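Cystathionine beta-lyase family protein, YNBB B.subtilis ortholog (PDB 3HVY) probably acts as a pyridoxal-phosphate-dependent lyase of sulfur-containing amino acids, related to cystathionine beta-lyase and methionine gamma-lyase, and is putatively involved in aluminium resistance. Local coordinates at residues 94-99 against 282-287; 121-126 against 180-185; 334-339 against 402-407. All coordinates share one frame; numbering follows the deposited sequence.

Interaction 1: 94-99 against 282-287; sequences VRPHFV and STFGVM
His-97 NE2 donates to the carbonyl oxygen of Ser-282 across 2.8 Å, a short but weak bond, because the N-H is bent well off the line to the acceptor (125°). The oxygen lies at the edge of the imidazole, near its plane. At the other ring nitrogen, ND1 is weakly engaged by the backbone oxygen of His-97 of the second subunit. The contact lies at a subunit interface, where Phe-284 also stacks on Phe-284 of that second subunit. One face of the imidazole is met by Phe-284 of the same chain, whose CE2 stands above the plane, offset toward the rim, and lies 3.6 Å from His-97 CE1. The two planes are inclined at 48°, an oblique pairing. CG of Phe-284 stands beside its own backbone N (chi1 -46°), and this torsion brings the phenyl over the histidine, while its CD2 edge meets Pro-96 CG at 4.1 Å. Both segments turn sharply here: a type I turn runs from Arg-95 to Phe-98 as the chain leaves the edge strand 91-95 of the seven-stranded mixed sheet, the core of the large domain in fold type I pyridoxal-phosphate enzymes, and a type I' turn from Thr-283 to Val-286 precedes helix 287-317. The type I' turn is closed by Val-286 N bonding to Thr-283 O (3.0 Å). Pro-96, within the first turn, makes the apolar contacts to the second: its CB packs on Val-286 CG2 at 3.8 Å, and its CD is 4.2 Å from Thr-283 CG2. The hydroxyl of Thr-283 is bonded to Asp-73, and that of Ser-282 to the carbonyl of Gly-68.

Interaction 2: 121-126 against 180-185; sequences SICGMP and IHIQRS
Ser-121 OG and His-181 ND1 share a hydrogen bond of 2.7 Å, with the hydroxyl at the edge of the imidazole and in its plane. The histidine extends its ring with CG opposite the backbone N (chi1 161°), on the same sheet face as Ser-121; the hydroxyl is also bonded to Tyr-152 OH of the adjoining strand. Next along, Ile-122 N gives a nearly straight bond to His-181 O (3.1 Å, 163°), which belongs to the parallel bridge of Ser-121 with His-181, between strands 118-121 and 177-183. Both strands lie in the mixed sheet of the cofactor-binding domain, which segment 121-126 leaves just after this bond. Ile-122 CD1 reaches two side chains of the neighbouring strand, at 3.8 Å from both Ile-180 CG2 and Ile-182 CG1; helix 196-207 continues this apolar layer through Ile-202. Cys-123 N is linked to His-181 O through a water, so His-181 O accepts two bonds, from Ile-122 N and from the water. The thiol packs against Ile-182 CG2 (3.8 Å) and receives a long, weak bond from Gln-183 N. A second water joins Met-125 O to Gln-183 NE2, which also donates to Ser-185 O within the plane of its amide (2.9 Å). At Pro-126, CB approaches His-181 CE1 obliquely at 4.1 Å, while CA lies 3.6 Å from Gln-183 OE1, an oxygen bonded to the backbone N of Tyr-127.

Interaction 3: 334-339 against 402-407; sequences IQAIKF and IGYLQG
The phenyl ring of Phe-339 turns its edge to the backbone of Gly-403, CD2 lying 3.9 Å from the glycine N near the ring plane. The absence of a side chain at Gly-403 is what lets the ring edge approach the backbone, with Phe-339 CE2 standing 4.0 Å from Gly-403 CA. Over one face of the same phenyl, offset toward the rim, is Ile-337 CG2. On the other surface of the sheet, the phenol of Tyr-404 meets Ala-336 CB obliquely, with CE1 at 3.8 Å, while Ile-334 CG2 comes to its edge from farther off. Tyr-404 OH is bonded to the carbonyl of Gly-189. Ala-336 CB is also touched by Ile-402 CG2, 3.9 Å away. Toward the C-terminal end of strand 402-406, the side chains of Ile-334 and Gln-406 run alongside each other, pointing the same way, and Ile-334 CD1 packs tightly on Gln-406 CB (3.4 Å). Gln-406 folds back at chi2 (-80°), which brings its OE1 to the same methyl, while NE2 bonds to Ser-392 OG.

The two backbones are joined by two hydrogen-bonded pairs. Gln-335 and Leu-405 exchange N-H and C=O, Leu-405 N reaching Gln-335 O at 2.8 Å and 171°; Ile-337 and Gly-403 do likewise. Ile-337 and Leu-405 rest on helices 287-317 and 342-354, opposite the face of Ala-336 and Tyr-404. Antiparallel strands packed on helices in this way, adjacent in a five-stranded sheet, are characteristic of the small C-terminal domain of fold type I pyridoxal-phosphate enzymes.

Overall arrangement
From the N terminus, the chain forms the edge strand 91-95 and reaches 94-99, whose partner 282-287 lies much farther on, just before helix 287-317; interaction 1 therefore closes a long loop. Nested inside it is interaction 2, which joins neighbouring parallel strands of the same mixed sheet after a much shorter excursion. That long loop also carries Lys-244, the lysine modified by pyridoxal phosphate. Interaction 3 opens only after interaction 1 has closed, and pairs strands of the separate antiparallel sheet. Interactions 1 and 3 lie on opposite sides of the chain's centre, whereas interactions 2 and 3 touch through Ser-185 and Ile-334, where the loop after strand 177-183 packs on the start of segment 334-339.

Interaction 1: 94-99 against 282-287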
ATOM      1  N   VAL D  94      12.044   6.869  14.413  1.00 31.44           N
ATOM      2  CA  VAL D  94      11.044   7.378  13.522  1.00 31.29           C
ATOM      3  C   VAL D  94      10.183   6.205  13.076  1.00 34.40           C
ATOM      4  O   VAL D  94      10.694   5.174  12.566  1.00 28.44           O
ATOM      5  CB  VAL D  94      11.703   8.012  12.273  1.00 31.46           C
ATOM      6  CG1 VAL D  94      10.627   8.720  11.409  1.00 30.07           C
ATOM      7  CG2 VAL D  94      12.875   8.921  12.656  1.00 26.42           C
ATOM      8  N   ARG D  95       8.870   6.330  13.269  1.00 31.77           N
ATOM      9  CA  ARG D  95       7.994   5.208  13.014  1.00 29.32           C
ATOM     10  C   ARG D  95       6.649   5.693  12.580  1.00 30.08           C
ATOM     11  O   ARG D  95       6.146   6.727  13.068  1.00 31.15           O
ATOM     12  CB  ARG D  95       7.779   4.377  14.274  1.00 28.49           C
ATOM     13  CG  ARG D  95       8.985   3.653  14.797  1.00 33.88           C
ATOM     14  CD  ARG D  95       9.398   2.507  13.893  1.00 28.89           C
ATOM     15  NE  ARG D  95      10.496   1.710  14.446  1.00 29.62           N
ATOM     16  CZ  ARG D  95      11.777   2.051  14.401  1.00 39.71           C
ATOM     17  NH1 ARG D  95      12.147   3.189  13.851  1.00 32.29           N
ATOM     18  NH2 ARG D  95      12.689   1.247  14.929  1.00 37.33           N
ATOM     19  N   PRO D  96       6.019   4.952  11.661  1.00 31.48           N
ATOM     20  CA  PRO D  96       4.630   5.250  11.243  1.00 31.73           C
ATOM     21  C   PRO D  96       3.641   4.813  12.348  1.00 32.28           C
ATOM     22  O   PRO D  96       2.468   5.204  12.374  1.00 33.09           O
ATOM     23  CB  PRO D  96       4.460   4.359  10.001  1.00 32.33           C
ATOM     24  CG  PRO D  96       5.331   3.163  10.326  1.00 34.22           C
ATOM     25  CD  PRO D  96       6.555   3.775  10.968  1.00 33.98           C
ATOM     26  N   HIS D  97       4.129   4.014  13.280  1.00 31.48           N
ATOM     27  CA  HIS D  97       3.289   3.492  14.351  1.00 31.33           C
ATOM     28  C   HIS D  97       2.785   4.540  15.329  1.00 34.24           C
ATOM     29  O   HIS D  97       1.834   4.266  16.097  1.00 35.27           O
ATOM     30  CB  HIS D  97       4.020   2.394  15.124  1.00 32.15           C
ATOM     31  CG  HIS D  97       4.604   1.323  14.246  1.00 33.17           C
ATOM     32  ND1 HIS D  97       4.163   0.015  14.263  1.00 36.37           N
ATOM     33  CD2 HIS D  97       5.597   1.376  13.313  1.00 36.90           C
ATOM     34  CE1 HIS D  97       4.844  -0.683  13.363  1.00 36.34           C
ATOM     35  NE2 HIS D  97       5.726   0.113  12.781  1.00 40.20           N
ATOM     36  N   PHE D  98       3.440   5.692  15.421  1.00 31.92           N
ATOM     37  CA  PHE D  98       2.922   6.724  16.313  1.00 30.43           C
ATOM     38  C   PHE D  98       1.626   7.261  15.680  1.00 29.96           C
ATOM     39  O   PHE D  98       1.591   7.589  14.494  1.00 31.84           O
ATOM     40  CB  PHE D  98       3.877   7.870  16.492  1.00 29.97           C
ATOM     41  CG  PHE D  98       5.139   7.556  17.269  1.00 27.51           C
ATOM     42  CD1 PHE D  98       5.124   7.419  18.639  1.00 28.94           C
ATOM     43  CD2 PHE D  98       6.357   7.469  16.600  1.00 30.76           C
ATOM     44  CE1 PHE D  98       6.268   7.210  19.325  1.00 32.06           C
ATOM     45  CE2 PHE D  98       7.530   7.252  17.307  1.00 31.25           C
ATOM     46  CZ  PHE D  98       7.486   7.121  18.626  1.00 24.79           C
ATOM     47  N   VAL D  99       0.574   7.362  16.481  1.00 33.02           N
ATOM     48  CA  VAL D  99      -0.733   7.716  15.972  1.00 32.01           C
ATOM     49  C   VAL D  99      -0.901   9.213  15.798  1.00 34.02           C
ATOM     50  O   VAL D  99      -1.788   9.634  15.049  1.00 30.11           O
ATOM     51  CB  VAL D  99      -1.888   7.116  16.849  1.00 33.76           C
ATOM     52  CG1 VAL D  99      -1.808   5.602  16.860  1.00 32.24           C
ATOM     53  CG2 VAL D  99      -1.965   7.674  18.300  1.00 26.75           C
ATOM     54  N   SER D 282       7.493  -3.783  11.547  1.00 33.41           N
ATOM     55  CA  SER D 282       7.510  -3.559  10.114  1.00 35.83           C
ATOM     56  C   SER D 282       6.787  -2.230   9.808  1.00 35.98           C
ATOM     57  O   SER D 282       6.073  -1.684  10.661  1.00 33.55           O
ATOM     58  CB  SER D 282       6.894  -4.716   9.350  1.00 39.49           C
ATOM     59  OG  SER D 282       5.628  -4.990   9.880  1.00 35.17           O
ATOM     60  N   THR D 283       6.936  -1.763   8.567  1.00 31.94           N
ATOM     61  CA  THR D 283       6.635  -0.370   8.261  1.00 31.87           C
ATOM     62  C   THR D 283       5.652  -0.161   7.121  1.00 33.45           C
ATOM     63  O   THR D 283       5.562   0.910   6.555  1.00 34.01           O
ATOM     64  CB  THR D 283       7.928   0.422   8.080  1.00 30.70           C
ATOM     65  OG1 THR D 283       8.763  -0.224   7.097  1.00 36.40           O
ATOM     66  CG2 THR D 283       8.681   0.461   9.427  1.00 30.45           C
ATOM     67  N   PHE D 284       4.872  -1.190   6.815  1.00 32.06           N
ATOM     68  CA  PHE D 284       3.709  -1.030   5.937  1.00 32.00           C
ATOM     69  C   PHE D 284       3.964  -0.468   4.537  1.00 33.70           C
ATOM     70  O   PHE D 284       3.029  -0.030   3.903  1.00 34.64           O
ATOM     71  CB  PHE D 284       2.651  -0.181   6.652  1.00 33.07           C
ATOM     72  CG  PHE D 284       2.403  -0.593   8.080  1.00 33.41           C
ATOM     73  CD1 PHE D 284       1.687  -1.740   8.363  1.00 40.34           C
ATOM     74  CD2 PHE D 284       2.915   0.144   9.121  1.00 35.59           C
ATOM     75  CE1 PHE D 284       1.458  -2.122   9.688  1.00 38.14           C
ATOM     76  CE2 PHE D 284       2.699  -0.238  10.450  1.00 42.75           C
ATOM     77  CZ  PHE D 284       1.972  -1.394  10.721  1.00 36.84           C
ATOM     78  N   GLY D 285       5.202  -0.516   4.049  1.00 32.65           N
ATOM     79  CA  GLY D 285       5.575   0.065   2.765  1.00 36.25           C
ATOM     80  C   GLY D 285       5.658   1.597   2.745  1.00 36.15           C
ATOM     81  O   GLY D 285       5.747   2.190   1.682  1.00 36.55           O
ATOM     82  N   VAL D 286       5.646   2.257   3.903  1.00 37.18           N
ATOM     83  CA  VAL D 286       5.712   3.721   3.922  1.00 36.02           C
ATOM     84  C   VAL D 286       7.106   4.345   3.741  1.00 34.08           C
ATOM     85  O   VAL D 286       7.221   5.570   3.662  1.00 31.64           O
ATOM     86  CB  VAL D 286       5.038   4.320   5.189  1.00 37.29           C
ATOM     87  CG1 VAL D 286       3.668   3.729   5.346  1.00 38.75           C
ATOM     88  CG2 VAL D 286       5.913   4.143   6.484  1.00 35.06           C
HETATM   89  N   MSE D 287       8.162   3.545   3.660  1.00 33.75           N
HETATM   90  CA  MSE D 287       9.505   4.129   3.774  1.00 33.08           C
HETATM   91  C   MSE D 287       9.815   5.136   2.650  1.00 33.52           C
HETATM   92  O   MSE D 287      10.321   6.229   2.929  1.00 33.64           O
HETATM   93  CB  MSE D 287      10.596   3.051   3.893  1.00 32.62           C
HETATM   94  CG  MSE D 287      10.500   2.144   5.131  1.00 34.29           C
HETATM   95 SE   MSE D 287      10.315   3.109   6.843  0.75 40.13          SE
HETATM   96  CE  MSE D 287      11.795   4.269   6.554  1.00 27.68           C
TER

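Interaction 2: 121-126 against 180-185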
ATOM      1  N   SER D 121       7.420  21.132  33.964  1.00 27.50           N
ATOM      2  CA  SER D 121       7.171  21.929  32.773  1.00 27.19           C
ATOM      3  C   SER D 121       7.586  23.369  33.103  1.00 28.25           C
ATOM      4  O   SER D 121       7.189  23.916  34.140  1.00 27.93           O
ATOM      5  CB  SER D 121       5.694  21.905  32.358  1.00 29.48           C
ATOM      6  OG  SER D 121       5.336  20.660  31.811  1.00 28.19           O
ATOM      7  N   ILE D 122       8.367  23.982  32.235  1.00 26.40           N
ATOM      8  CA  ILE D 122       8.864  25.309  32.530  1.00 30.17           C
ATOM      9  C   ILE D 122       8.333  26.474  31.661  1.00 33.89           C
ATOM     10  O   ILE D 122       8.668  27.633  31.932  1.00 33.96           O
ATOM     11  CB  ILE D 122      10.382  25.348  32.664  1.00 31.72           C
ATOM     12  CG1 ILE D 122      11.054  25.063  31.314  1.00 30.29           C
ATOM     13  CG2 ILE D 122      10.860  24.397  33.810  1.00 29.33           C
ATOM     14  CD1 ILE D 122      12.592  25.381  31.305  1.00 28.74           C
ATOM     15  N   CYS D 123       7.457  26.175  30.706  1.00 36.94           N
ATOM     16  CA  CYS D 123       6.851  27.169  29.853  1.00 37.71           C
ATOM     17  C   CYS D 123       5.368  27.356  30.179  1.00 39.31           C
ATOM     18  O   CYS D 123       4.568  27.555  29.277  1.00 40.16           O
ATOM     19  CB  CYS D 123       6.965  26.722  28.400  1.00 36.71           C
ATOM     20  SG  CYS D 123       8.623  26.400  27.886  1.00 41.11           S
ATOM     21  N   GLY D 124       4.983  27.274  31.447  1.00 40.91           N
ATOM     22  CA  GLY D 124       3.567  27.364  31.797  1.00 40.41           C
ATOM     23  C   GLY D 124       2.778  26.105  31.431  1.00 41.62           C
ATOM     24  O   GLY D 124       3.339  25.030  31.278  1.00 39.63           O
HETATM   25  N   MSE D 125       1.458  26.245  31.344  1.00 44.64           N
HETATM   26  CA  MSE D 125       0.527  25.143  31.038  1.00 42.90           C
HETATM   27  C   MSE D 125       0.842  24.469  29.696  1.00 43.02           C
HETATM   28  O   MSE D 125       1.036  25.132  28.674  1.00 39.90           O
HETATM   29  CB  MSE D 125      -0.912  25.667  31.023  1.00 48.74           C
HETATM   30  CG  MSE D 125      -2.046  24.586  31.138  1.00 51.25           C
HETATM   31 SE   MSE D 125      -1.925  23.559  32.778  0.75 78.33          SE
HETATM   32  CE  MSE D 125      -1.690  24.986  34.092  1.00 61.42           C
ATOM     33  N   PRO D 126       0.961  23.140  29.703  1.00 39.35           N
ATOM     34  CA  PRO D 126       1.209  22.462  28.466  1.00 39.51           C
ATOM     35  C   PRO D 126      -0.021  22.431  27.576  1.00 39.99           C
ATOM     36  O   PRO D 126      -1.131  22.688  28.055  1.00 37.47           O
ATOM     37  CB  PRO D 126       1.545  21.029  28.903  1.00 39.98           C
ATOM     38  CG  PRO D 126       1.711  21.054  30.319  1.00 42.97           C
ATOM     39  CD  PRO D 126       0.959  22.220  30.849  1.00 42.25           C
ATOM     40  N   ILE D 180      12.917  17.945  32.658  1.00 28.02           N
ATOM     41  CA  ILE D 180      12.394  19.270  32.397  1.00 27.81           C
ATOM     42  C   ILE D 180      11.813  19.238  30.978  1.00 29.67           C
ATOM     43  O   ILE D 180      12.478  18.796  30.001  1.00 29.13           O
ATOM     44  CB  ILE D 180      13.508  20.327  32.528  1.00 30.39           C
ATOM     45  CG1 ILE D 180      13.805  20.564  34.022  1.00 30.02           C
ATOM     46  CG2 ILE D 180      13.168  21.630  31.804  1.00 28.27           C
ATOM     47  CD1 ILE D 180      14.852  21.588  34.276  1.00 27.27           C
ATOM     48  N   HIS D 181      10.574  19.687  30.903  1.00 27.39           N
ATOM     49  CA  HIS D 181       9.802  19.756  29.681  1.00 29.89           C
ATOM     50  C   HIS D 181       9.679  21.199  29.183  1.00 29.45           C
ATOM     51  O   HIS D 181       9.201  22.073  29.906  1.00 29.74           O
ATOM     52  CB  HIS D 181       8.446  19.111  29.957  1.00 28.52           C
ATOM     53  CG  HIS D 181       7.376  19.481  28.972  1.00 30.92           C
ATOM     54  ND1 HIS D 181       6.254  20.181  29.343  1.00 31.19           N
ATOM     55  CD2 HIS D 181       7.273  19.279  27.640  1.00 34.43           C
ATOM     56  CE1 HIS D 181       5.496  20.379  28.276  1.00 36.12           C
ATOM     57  NE2 HIS D 181       6.111  19.870  27.223  1.00 29.18           N
ATOM     58  N   ILE D 182      10.205  21.443  27.979  1.00 29.04           N
ATOM     59  CA  ILE D 182      10.095  22.732  27.301  1.00 29.10           C
ATOM     60  C   ILE D 182       9.175  22.504  26.091  1.00 29.48           C
ATOM     61  O   ILE D 182       9.356  21.569  25.343  1.00 31.96           O
ATOM     62  CB  ILE D 182      11.456  23.243  26.824  1.00 31.48           C
ATOM     63  CG1 ILE D 182      12.396  23.413  28.038  1.00 32.22           C
ATOM     64  CG2 ILE D 182      11.315  24.548  25.992  1.00 30.05           C
ATOM     65  CD1 ILE D 182      13.847  23.832  27.702  1.00 30.14           C
ATOM     66  N   GLN D 183       8.173  23.346  25.929  1.00 28.49           N
ATOM     67  CA  GLN D 183       7.343  23.355  24.689  1.00 30.47           C
ATOM     68  C   GLN D 183       7.844  24.508  23.768  1.00 30.51           C
ATOM     69  O   GLN D 183       7.803  25.678  24.144  1.00 32.66           O
ATOM     70  CB  GLN D 183       5.910  23.582  25.099  1.00 30.72           C
ATOM     71  CG  GLN D 183       4.901  23.457  23.996  1.00 34.09           C
ATOM     72  CD  GLN D 183       3.490  23.498  24.533  1.00 41.63           C
ATOM     73  OE1 GLN D 183       3.122  22.699  25.410  1.00 41.02           O
ATOM     74  NE2 GLN D 183       2.669  24.421  24.000  1.00 37.44           N
ATOM     75  N   ARG D 184       8.316  24.178  22.572  1.00 29.67           N
ATOM     76  CA  ARG D 184       8.832  25.189  21.646  1.00 30.41           C
ATOM     77  C   ARG D 184       7.712  26.084  21.091  1.00 32.54           C
ATOM     78  O   ARG D 184       7.782  27.312  21.166  1.00 31.07           O
ATOM     79  CB  ARG D 184       9.591  24.500  20.517  1.00 27.79           C
ATOM     80  CG  ARG D 184      10.132  25.431  19.459  1.00 29.30           C
ATOM     81  CD  ARG D 184      11.033  24.636  18.468  1.00 30.27           C
ATOM     82  NE  ARG D 184      11.527  25.497  17.425  1.00 31.13           N
ATOM     83  CZ  ARG D 184      12.319  25.092  16.429  1.00 31.85           C
ATOM     84  NH1 ARG D 184      12.704  23.820  16.330  1.00 29.96           N
ATOM     85  NH2 ARG D 184      12.699  25.958  15.520  1.00 31.01           N
ATOM     86  N   SER D 185       6.678  25.453  20.537  1.00 33.11           N
ATOM     87  CA  SER D 185       5.535  26.171  19.979  1.00 36.67           C
ATOM     88  C   SER D 185       4.487  26.528  21.049  1.00 36.63           C
ATOM     89  O   SER D 185       4.069  25.676  21.827  1.00 35.22           O
ATOM     90  CB  SER D 185       4.904  25.311  18.874  1.00 37.53           C
ATOM     91  OG  SER D 185       3.856  25.988  18.235  1.00 38.59           O
TER
HETATM   92  O   HOH W   1       6.870  23.559  29.172  1.00 33.67           O
HETATM   93  O   HOH W   2       0.479  25.538  25.917  1.00 52.59           O

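Interaction 3: 334-339 against 402-407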
ATOM      1  N   ILE D 334       3.251  28.676  12.945  1.00 27.54           N
ATOM      2  CA  ILE D 334       1.958  29.152  13.410  1.00 30.19           C
ATOM      3  C   ILE D 334       1.829  30.678  13.341  1.00 29.72           C
ATOM      4  O   ILE D 334       2.794  31.386  13.622  1.00 28.82           O
ATOM      5  CB  ILE D 334       1.717  28.777  14.872  1.00 32.19           C
ATOM      6  CG1 ILE D 334       1.936  27.273  15.108  1.00 34.67           C
ATOM      7  CG2 ILE D 334       0.303  29.227  15.328  1.00 32.60           C
ATOM      8  CD1 ILE D 334       1.149  26.420  14.188  1.00 43.46           C
ATOM      9  N   GLN D 335       0.614  31.160  12.986  1.00 29.37           N
ATOM     10  CA  GLN D 335       0.304  32.566  12.956  1.00 28.84           C
ATOM     11  C   GLN D 335      -0.996  32.750  13.689  1.00 28.83           C
ATOM     12  O   GLN D 335      -1.974  32.090  13.356  1.00 27.99           O
ATOM     13  CB  GLN D 335       0.071  33.082  11.540  1.00 29.57           C
ATOM     14  CG  GLN D 335      -0.128  34.600  11.458  1.00 30.72           C
ATOM     15  CD  GLN D 335       1.032  35.370  12.081  1.00 25.66           C
ATOM     16  OE1 GLN D 335       2.174  35.131  11.729  1.00 31.43           O
ATOM     17  NE2 GLN D 335       0.733  36.316  12.988  1.00 28.55           N
ATOM     18  N   ALA D 336      -1.010  33.685  14.632  1.00 27.64           N
ATOM     19  CA  ALA D 336      -2.212  34.056  15.409  1.00 28.88           C
ATOM     20  C   ALA D 336      -2.734  35.424  14.954  1.00 27.14           C
ATOM     21  O   ALA D 336      -1.951  36.302  14.579  1.00 28.93           O
ATOM     22  CB  ALA D 336      -1.909  34.039  16.951  1.00 26.70           C
ATOM     23  N   ILE D 337      -4.054  35.588  14.974  1.00 30.90           N
ATOM     24  CA  ILE D 337      -4.708  36.802  14.543  1.00 28.60           C
ATOM     25  C   ILE D 337      -5.796  37.115  15.609  1.00 31.40           C
ATOM     26  O   ILE D 337      -6.629  36.256  15.883  1.00 33.81           O
ATOM     27  CB  ILE D 337      -5.422  36.608  13.189  1.00 30.43           C
ATOM     28  CG1 ILE D 337      -4.491  35.976  12.115  1.00 34.59           C
ATOM     29  CG2 ILE D 337      -6.077  37.951  12.717  1.00 26.81           C
ATOM     30  CD1 ILE D 337      -5.244  35.505  10.864  1.00 33.95           C
ATOM     31  N   LYS D 338      -5.752  38.291  16.227  1.00 30.03           N
ATOM     32  CA  LYS D 338      -6.772  38.685  17.222  1.00 32.20           C
ATOM     33  C   LYS D 338      -7.939  39.362  16.495  1.00 32.54           C
ATOM     34  O   LYS D 338      -7.886  40.524  16.156  1.00 32.88           O
ATOM     35  CB  LYS D 338      -6.159  39.590  18.269  1.00 31.40           C
ATOM     36  CG  LYS D 338      -7.049  39.914  19.455  1.00 33.61           C
ATOM     37  CD  LYS D 338      -6.356  40.782  20.501  1.00 41.68           C
ATOM     38  CE  LYS D 338      -5.168  40.051  21.167  1.00 51.46           C
ATOM     39  NZ  LYS D 338      -4.596  40.758  22.359  1.00 48.58           N
ATOM     40  N   PHE D 339      -8.999  38.610  16.244  1.00 33.24           N
ATOM     41  CA  PHE D 339     -10.137  39.155  15.500  1.00 35.00           C
ATOM     42  C   PHE D 339     -10.973  40.129  16.347  1.00 37.80           C
ATOM     43  O   PHE D 339     -11.563  41.051  15.803  1.00 38.80           O
ATOM     44  CB  PHE D 339     -10.984  38.018  14.915  1.00 32.53           C
ATOM     45  CG  PHE D 339     -10.296  37.261  13.821  1.00 32.14           C
ATOM     46  CD1 PHE D 339     -10.298  37.746  12.526  1.00 31.76           C
ATOM     47  CD2 PHE D 339      -9.600  36.111  14.096  1.00 31.84           C
ATOM     48  CE1 PHE D 339      -9.663  37.080  11.533  1.00 30.49           C
ATOM     49  CE2 PHE D 339      -8.968  35.417  13.107  1.00 31.18           C
ATOM     50  CZ  PHE D 339      -8.997  35.903  11.820  1.00 31.15           C
ATOM     51  N   ILE D 402      -9.075  34.993  19.111  1.00 34.82           N
ATOM     52  CA  ILE D 402      -7.850  34.814  18.411  1.00 33.53           C
ATOM     53  C   ILE D 402      -7.994  33.582  17.577  1.00 33.83           C
ATOM     54  O   ILE D 402      -8.456  32.536  18.041  1.00 30.02           O
ATOM     55  CB  ILE D 402      -6.698  34.581  19.386  1.00 32.52           C
ATOM     56  CG1 ILE D 402      -6.463  35.823  20.267  1.00 34.91           C
ATOM     57  CG2 ILE D 402      -5.423  34.183  18.599  1.00 24.42           C
ATOM     58  CD1 ILE D 402      -5.778  35.556  21.579  1.00 27.83           C
ATOM     59  N   GLY D 403      -7.541  33.669  16.328  1.00 32.24           N
ATOM     60  CA  GLY D 403      -7.515  32.509  15.477  1.00 29.88           C
ATOM     61  C   GLY D 403      -6.106  32.103  15.116  1.00 34.74           C
ATOM     62  O   GLY D 403      -5.187  32.953  15.031  1.00 31.38           O
ATOM     63  N   TYR D 404      -5.938  30.812  14.830  1.00 32.96           N
ATOM     64  CA  TYR D 404      -4.616  30.286  14.568  1.00 32.62           C
ATOM     65  C   TYR D 404      -4.584  29.627  13.218  1.00 34.56           C
ATOM     66  O   TYR D 404      -5.347  28.704  12.977  1.00 36.90           O
ATOM     67  CB  TYR D 404      -4.213  29.314  15.670  1.00 32.95           C
ATOM     68  CG  TYR D 404      -4.312  29.931  17.045  1.00 31.31           C
ATOM     69  CD1 TYR D 404      -3.225  30.529  17.650  1.00 33.31           C
ATOM     70  CD2 TYR D 404      -5.500  29.932  17.719  1.00 28.43           C
ATOM     71  CE1 TYR D 404      -3.349  31.107  18.913  1.00 29.25           C
ATOM     72  CE2 TYR D 404      -5.623  30.507  18.939  1.00 33.59           C
ATOM     73  CZ  TYR D 404      -4.539  31.098  19.537  1.00 32.83           C
ATOM     74  OH  TYR D 404      -4.670  31.685  20.804  1.00 31.69           O
ATOM     75  N   LEU D 405      -3.707  30.132  12.349  1.00 32.63           N
ATOM     76  CA  LEU D 405      -3.524  29.641  10.993  1.00 34.18           C
ATOM     77  C   LEU D 405      -2.171  28.980  10.905  1.00 34.13           C
ATOM     78  O   LEU D 405      -1.204  29.451  11.476  1.00 33.63           O
ATOM     79  CB  LEU D 405      -3.556  30.812   9.992  1.00 38.17           C
ATOM     80  CG  LEU D 405      -3.326  30.456   8.515  1.00 45.10           C
ATOM     81  CD1 LEU D 405      -4.642  30.163   7.886  1.00 46.20           C
ATOM     82  CD2 LEU D 405      -2.640  31.539   7.726  1.00 49.75           C
ATOM     83  N   GLN D 406      -2.110  27.848  10.241  1.00 28.16           N
ATOM     84  CA  GLN D 406      -0.829  27.222   9.968  1.00 32.18           C
ATOM     85  C   GLN D 406      -0.864  26.374   8.731  1.00 33.57           C
ATOM     86  O   GLN D 406      -1.902  25.875   8.344  1.00 36.41           O
ATOM     87  CB  GLN D 406      -0.303  26.376  11.111  1.00 32.15           C
ATOM     88  CG  GLN D 406      -1.101  25.186  11.442  1.00 41.84           C
ATOM     89  CD  GLN D 406      -2.273  25.542  12.252  1.00 48.92           C
ATOM     90  OE1 GLN D 406      -2.143  26.215  13.269  1.00 51.90           O
ATOM     91  NE2 GLN D 406      -3.442  25.129  11.807  1.00 54.91           N
ATOM     92  N   GLY D 407       0.289  26.259   8.092  1.00 32.76           N
ATOM     93  CA  GLY D 407       0.448  25.360   6.980  1.00 32.05           C
ATOM     94  C   GLY D 407       0.268  26.000   5.639  1.00 32.74           C
ATOM     95  O   GLY D 407      -0.067  27.154   5.542  1.00 30.51           O
TER